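Local coordinates for protein CRISPR system CMR subunit Cmr7 1 (Sulfolobus solfataricus, PDB 2X5Q) that forms part of the crRNA-containing CMR ribonucleoprotein complex of CRISPR antiviral defence, possibly as a homodimer, at residues Pro15-Ile20 against Ile64-Gly69; Lys139-Val144 against Tyr189-Leu194. All blocks are in the same frame, centred on the assembly; numbering follows the deposited sequence.

Interaction 1: residues Pro15-Ile20 against Ile64-Gly69; sequences PITNSI and IDESTG
The carboxylate of E66 is the flat group at the centre of this contact. T17 CB lies over one face, 4.1 Å from E66 CD and almost straight above it, while N18 CB comes close to the carboxylate plane, 3.3 Å from E66 OE2. At that same oxygen S19 OG donates a 2.7 Å hydrogen bond to E66 OE2, using the anti lone pair, the one pointing away from OE1. S19 N is also close to OE2, but its angle is poor for a bond. The backbone N-H is committed instead to T17 OG1, at 3.0 Å from S19 N and with an angle of 161° at the hydrogen. This is an ST turn, set within a type I turn from T17 to I20. The T17 hydroxyl in turn donates to a water, which donates to the carbonyl O of E66, so a second, indirect polar link runs beside the carboxylate. The E66 chain is extended, with CG anti to the backbone N (chi1 -164°), and this carries the acid across to the turn. Next to the carboxylate, on the P15 side of the contact, the touch is apolar: I64 CD1 meets T17 CG2 tip to tip at 3.7 Å and packs against P15 CB at 3.6 Å, crossing the proline side chain at about a right angle. Next in chain to E66, D65 OD1 accepts from S67 OG on its syn lone pair and from T68 N, which stands above the carboxylate plane; the bond from T68 N makes an Asx motif. Y188, at the start of strand 188-193, bonds through its hydroxyl to both E66 OE1 and N18 N. The N18 amide is held by S145 and D147, in the connection between strand 139-144 and helix 148-162, and its side chain touches V150 of that helix.

Interaction 2: residues Lys139-Val144 against Tyr189-Leu194; sequences KVTSFV and YSIKSL
K139-V144 and Y189-L194 pair as an antiparallel two-stranded ribbon, with segment axes 4.4 Å apart at closest approach and their directions at 152°. The intervening chain is largely helical, so this is a long-range pairing and not a tight hairpin. Of the two hydrogen-bonded pairs, V140 and K192 are joined by V140 N to K192 O at 2.8 Å and by the return bond from K192 N to V140 O; S142 and S190 bond in the same two ways. Between these, the CA atoms of K139, T141, Y189 and I191 make CA-H...O contacts with the carbonyl O atoms of K192, S190, S142 and V140, respectively. F143 and Y189 share a face with T141 and I191. The F143 ring turns an edge toward the Y189 face in an offset edge-to-face pair, with centroids 5.6 Å apart and planes at 70°. F143 CB also lies over the Y189 ring, 4.2 Å from its centroid, a CH-pi contact 26° off the normal. Y189 has another edge-to-face ring partner in Y80. Further along, T141 CG2 packs on I191 CD1 at 3.7 Å, and the aliphatic part of K139 crosses I191 at a slant. The T141 hydroxyl has a weak hydrogen bond to K105 NZ of the second subunit, the only reach of that subunit into this contact. K139 is bent at its last torsion, bringing NZ to 3.6 Å from S193 CB. V140, on the face of S142, S190 and K192, has its CG1 met by L194 CD2 at 3.6 Å, the leucine coming in from the loop after the strand, and the two side chains cross nearly at right angles. Midway along, one water donates to V140 O and S190 O, both already backbone acceptors, and lies 2.6 Å from S142 OG.

Interactions 1 and 2 are direct neighbours, with centres about 12 Å apart. The link between them is I64 of interaction 1: its N is 3.0 Å from Y189 O and its O is 2.9 Å from I191 N, two probable hydrogen bonds in the pattern of a parallel bridge that attach strand 62-65 to the ribbon of interaction 2. The same carbonyl O also packs against S190 CB. At the other strand of the ribbon, N18 ND2 of interaction 1 comes within 3.5 Å of V144 CG1. Both segments of interaction 1 therefore touch interaction 2, and Y188, whose hydroxyl reaches interaction 1, directly precedes Y189 in the chain.

Interaction 1: residues Pro15-Ile20 against Ile64-Gly69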
loop_
_atom_site.group_PDB
_atom_site.type_symbol
_atom_site.label_atom_id
_atom_site.label_comp_id
_atom_site.label_asym_id
_atom_site.label_seq_id
_atom_site.Cartn_x
_atom_site.Cartn_y
_atom_site.Cartn_z
ATOM N N PRO A 15 11.628 11.051 1.142
ATOM C CA PRO A 15 12.178 9.933 1.912
ATOM C C PRO A 15 13.482 10.305 2.595
ATOM O O PRO A 15 14.367 10.896 1.960
ATOM C CB PRO A 15 12.441 8.838 0.854
ATOM C CG PRO A 15 11.683 9.242 -0.346
ATOM C CD PRO A 15 11.562 10.747 -0.296
ATOM N N ILE A 16 13.609 9.968 3.876
ATOM C CA ILE A 16 14.866 10.186 4.589
ATOM C C ILE A 16 15.647 8.865 4.636
ATOM O O ILE A 16 15.296 7.946 5.397
ATOM C CB ILE A 16 14.601 10.737 6.000
ATOM C CG1 ILE A 16 13.763 12.021 5.920
ATOM C CG2 ILE A 16 15.913 10.996 6.764
ATOM C CD1 ILE A 16 14.448 13.173 5.224
ATOM N N THR A 17 16.678 8.759 3.793
ATOM C CA THR A 17 17.533 7.573 3.733
ATOM C C THR A 17 18.984 7.970 3.907
ATOM O O THR A 17 19.294 9.148 3.909
ATOM C CB THR A 17 17.454 6.868 2.366
ATOM O OG1 THR A 17 18.162 7.643 1.401
ATOM C CG2 THR A 17 16.022 6.672 1.906
ATOM N N ASN A 18 19.877 6.970 3.973
ATOM C CA ASN A 18 21.323 7.211 3.998
ATOM C C ASN A 18 21.913 7.802 2.716
ATOM O O ASN A 18 23.090 8.173 2.721
ATOM C CB ASN A 18 22.103 5.919 4.305
ATOM C CG ASN A 18 21.998 5.499 5.755
ATOM O OD1 ASN A 18 22.328 6.268 6.659
ATOM N ND2 ASN A 18 21.555 4.263 5.985
ATOM N N SER A 19 21.140 7.875 1.627
ATOM C CA SER A 19 21.688 8.304 0.336
ATOM C C SER A 19 21.245 9.674 -0.180
ATOM O O SER A 19 21.707 10.115 -1.246
ATOM C CB SER A 19 21.399 7.240 -0.721
ATOM O OG SER A 19 22.048 6.035 -0.369
ATOM N N ILE A 20 20.370 10.353 0.554
ATOM C CA ILE A 20 19.889 11.647 0.094
ATOM C C ILE A 20 20.989 12.687 0.284
ATOM O O ILE A 20 21.855 12.550 1.149
ATOM C CB ILE A 20 18.564 12.065 0.780
ATOM C CG1 ILE A 20 18.789 12.479 2.237
ATOM C CG2 ILE A 20 17.537 10.921 0.686
ATOM C CD1 ILE A 20 17.552 13.019 2.909
ATOM N N ILE A 64 12.212 1.309 -0.378
ATOM C CA ILE A 64 12.872 2.243 -1.287
ATOM C C ILE A 64 14.026 1.534 -1.984
ATOM O O ILE A 64 14.730 0.713 -1.390
ATOM C CB ILE A 64 13.304 3.558 -0.567
ATOM C CG1 ILE A 64 13.820 4.604 -1.571
ATOM C CG2 ILE A 64 14.354 3.304 0.502
ATOM C CD1 ILE A 64 13.836 6.054 -0.990
ATOM N N ASP A 65 14.155 1.780 -3.281
ATOM C CA ASP A 65 15.335 1.361 -4.022
ATOM C C ASP A 65 16.311 2.482 -3.710
ATOM O O ASP A 65 16.244 3.571 -4.305
ATOM C CB ASP A 65 15.031 1.264 -5.523
ATOM C CG ASP A 65 16.270 0.999 -6.365
ATOM O OD1 ASP A 65 17.393 1.370 -5.951
ATOM O OD2 ASP A 65 16.109 0.426 -7.462
ATOM N N GLU A 66 17.198 2.234 -2.752
ATOM C CA GLU A 66 18.014 3.320 -2.217
ATOM C C GLU A 66 18.890 4.031 -3.247
ATOM O O GLU A 66 19.054 5.240 -3.172
ATOM C CB GLU A 66 18.890 2.873 -1.047
ATOM C CG GLU A 66 19.392 4.110 -0.291
ATOM C CD GLU A 66 19.937 3.819 1.090
ATOM O OE1 GLU A 66 19.460 2.856 1.736
ATOM O OE2 GLU A 66 20.843 4.578 1.519
ATOM N N SER A 67 19.446 3.286 -4.190
ATOM C CA SER A 67 20.296 3.885 -5.206
ATOM C C SER A 67 19.536 4.805 -6.162
ATOM O O SER A 67 20.064 5.843 -6.536
ATOM C CB SER A 67 21.023 2.812 -5.993
ATOM O OG SER A 67 20.088 1.870 -6.470
ATOM N N THR A 68 18.315 4.432 -6.553
ATOM C CA THR A 68 17.544 5.252 -7.502
ATOM C C THR A 68 16.724 6.341 -6.825
ATOM O O THR A 68 16.489 7.393 -7.430
ATOM C CB THR A 68 16.590 4.419 -8.386
ATOM O OG1 THR A 68 15.603 3.778 -7.571
ATOM C CG2 THR A 68 17.358 3.388 -9.228
ATOM N N GLY A 69 16.290 6.075 -5.592
ATOM C CA GLY A 69 15.478 7.003 -4.810
ATOM C C GLY A 69 13.981 6.787 -4.968
ATOM O O GLY A 69 13.179 7.544 -4.426
HETATM O O HOH W 1 17.810 7.129 -1.413
#

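Interaction 2: residues Lys139-Val144 against Tyr189-Leu194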
loop_
_atom_site.group_PDB
_atom_site.type_symbol
_atom_site.label_atom_id
_atom_site.label_comp_id
_atom_site.label_asym_id
_atom_site.label_seq_id
_atom_site.Cartn_x
_atom_site.Cartn_y
_atom_site.Cartn_z
ATOM N N LYS A 139 14.432 -10.389 -5.136
ATOM C CA LYS A 139 14.704 -9.125 -4.466
ATOM C C LYS A 139 14.533 -9.281 -2.968
ATOM O O LYS A 139 13.649 -10.013 -2.514
ATOM C CB LYS A 139 13.763 -8.044 -4.971
ATOM C CG LYS A 139 14.010 -7.686 -6.427
ATOM C CD LYS A 139 13.321 -6.422 -6.819
ATOM C CE LYS A 139 13.281 -6.242 -8.324
ATOM N NZ LYS A 139 14.633 -6.082 -8.881
ATOM N N VAL A 140 15.383 -8.596 -2.210
ATOM C CA VAL A 140 15.369 -8.689 -0.754
ATOM C C VAL A 140 15.120 -7.308 -0.187
ATOM O O VAL A 140 15.699 -6.335 -0.662
ATOM C CB VAL A 140 16.698 -9.252 -0.174
ATOM C CG1 VAL A 140 17.923 -8.456 -0.657
ATOM C CG2 VAL A 140 16.649 -9.272 1.346
ATOM N N THR A 141 14.238 -7.242 0.804
ATOM C CA THR A 141 13.963 -6.009 1.521
ATOM C C THR A 141 14.614 -6.124 2.895
ATOM O O THR A 141 14.543 -7.181 3.542
ATOM C CB THR A 141 12.454 -5.752 1.636
ATOM O OG1 THR A 141 11.857 -6.728 2.512
ATOM C CG2 THR A 141 11.820 -5.857 0.268
ATOM N N SER A 142 15.267 -5.051 3.325
ATOM C CA SER A 142 16.050 -5.078 4.537
ATOM C C SER A 142 15.758 -3.864 5.359
ATOM O O SER A 142 15.601 -2.778 4.821
ATOM C CB SER A 142 17.541 -5.084 4.201
ATOM O OG SER A 142 17.812 -6.116 3.289
ATOM N N PHE A 143 15.721 -4.069 6.667
ATOM C CA PHE A 143 15.582 -2.998 7.615
ATOM C C PHE A 143 16.899 -2.223 7.688
ATOM O O PHE A 143 17.967 -2.809 7.871
ATOM C CB PHE A 143 15.218 -3.577 8.982
ATOM C CG PHE A 143 15.183 -2.553 10.077
ATOM C CD1 PHE A 143 14.056 -1.777 10.277
ATOM C CD2 PHE A 143 16.279 -2.367 10.905
ATOM C CE1 PHE A 143 14.015 -0.836 11.276
ATOM C CE2 PHE A 143 16.243 -1.425 11.911
ATOM C CZ PHE A 143 15.111 -0.662 12.100
ATOM N N VAL A 144 16.806 -0.907 7.543
ATOM C CA VAL A 144 17.968 -0.033 7.598
ATOM C C VAL A 144 17.725 1.075 8.610
ATOM O O VAL A 144 16.625 1.608 8.706
ATOM C CB VAL A 144 18.272 0.576 6.213
ATOM C CG1 VAL A 144 19.576 1.385 6.264
ATOM C CG2 VAL A 144 18.378 -0.546 5.146
ATOM N N TYR A 189 12.925 0.428 5.158
ATOM C CA TYR A 189 13.183 -0.826 4.461
ATOM C C TYR A 189 13.632 -0.492 3.047
ATOM O O TYR A 189 12.979 0.288 2.348
ATOM C CB TYR A 189 11.935 -1.712 4.453
ATOM C CG TYR A 189 11.707 -2.393 5.779
ATOM C CD1 TYR A 189 12.050 -3.722 5.963
ATOM C CD2 TYR A 189 11.167 -1.691 6.862
ATOM C CE1 TYR A 189 11.859 -4.346 7.191
ATOM C CE2 TYR A 189 10.970 -2.315 8.089
ATOM C CZ TYR A 189 11.319 -3.632 8.239
ATOM O OH TYR A 189 11.143 -4.241 9.436
ATOM N N SER A 190 14.785 -1.015 2.658
ATOM C CA SER A 190 15.261 -0.833 1.292
ATOM C C SER A 190 15.198 -2.160 0.577
ATOM O O SER A 190 15.361 -3.216 1.190
ATOM C CB SER A 190 16.675 -0.257 1.247
ATOM O OG SER A 190 17.642 -1.221 1.517
ATOM N N ILE A 191 14.933 -2.097 -0.718
ATOM C CA ILE A 191 14.778 -3.281 -1.537
ATOM C C ILE A 191 15.909 -3.307 -2.551
ATOM O O ILE A 191 16.281 -2.268 -3.104
ATOM C CB ILE A 191 13.379 -3.325 -2.197
ATOM C CG1 ILE A 191 13.188 -4.605 -3.012
ATOM C CG2 ILE A 191 13.110 -2.070 -3.032
ATOM C CD1 ILE A 191 11.724 -4.888 -3.325
ATOM N N LYS A 192 16.456 -4.494 -2.770
ATOM C CA LYS A 192 17.593 -4.688 -3.661
ATOM C C LYS A 192 17.442 -6.013 -4.407
ATOM O O LYS A 192 16.887 -6.979 -3.868
ATOM C CB LYS A 192 18.892 -4.683 -2.848
ATOM C CG LYS A 192 20.127 -4.962 -3.676
ATOM C CD LYS A 192 21.395 -5.045 -2.864
ATOM C CE LYS A 192 22.559 -5.494 -3.757
ATOM N NZ LYS A 192 22.766 -4.531 -4.898
ATOM N N SER A 193 17.937 -6.058 -5.643
ATOM C CA SER A 193 17.953 -7.300 -6.405
ATOM C C SER A 193 19.187 -8.112 -6.026
ATOM O O SER A 193 20.279 -7.568 -5.871
ATOM C CB SER A 193 17.926 -7.034 -7.908
ATOM O OG SER A 193 19.004 -6.207 -8.276
ATOM N N LEU A 194 18.992 -9.413 -5.863
ATOM C CA LEU A 194 20.063 -10.319 -5.449
ATOM C C LEU A 194 20.975 -10.770 -6.587
ATOM O O LEU A 194 22.108 -11.218 -6.344
ATOM C CB LEU A 194 19.450 -11.557 -4.787
ATOM C CG LEU A 194 18.731 -11.279 -3.470
ATOM C CD1 LEU A 194 17.773 -12.397 -3.113
ATOM C CD2 LEU A 194 19.750 -11.077 -2.363
HETATM O O HOH W 2 17.636 -5.046 0.879
#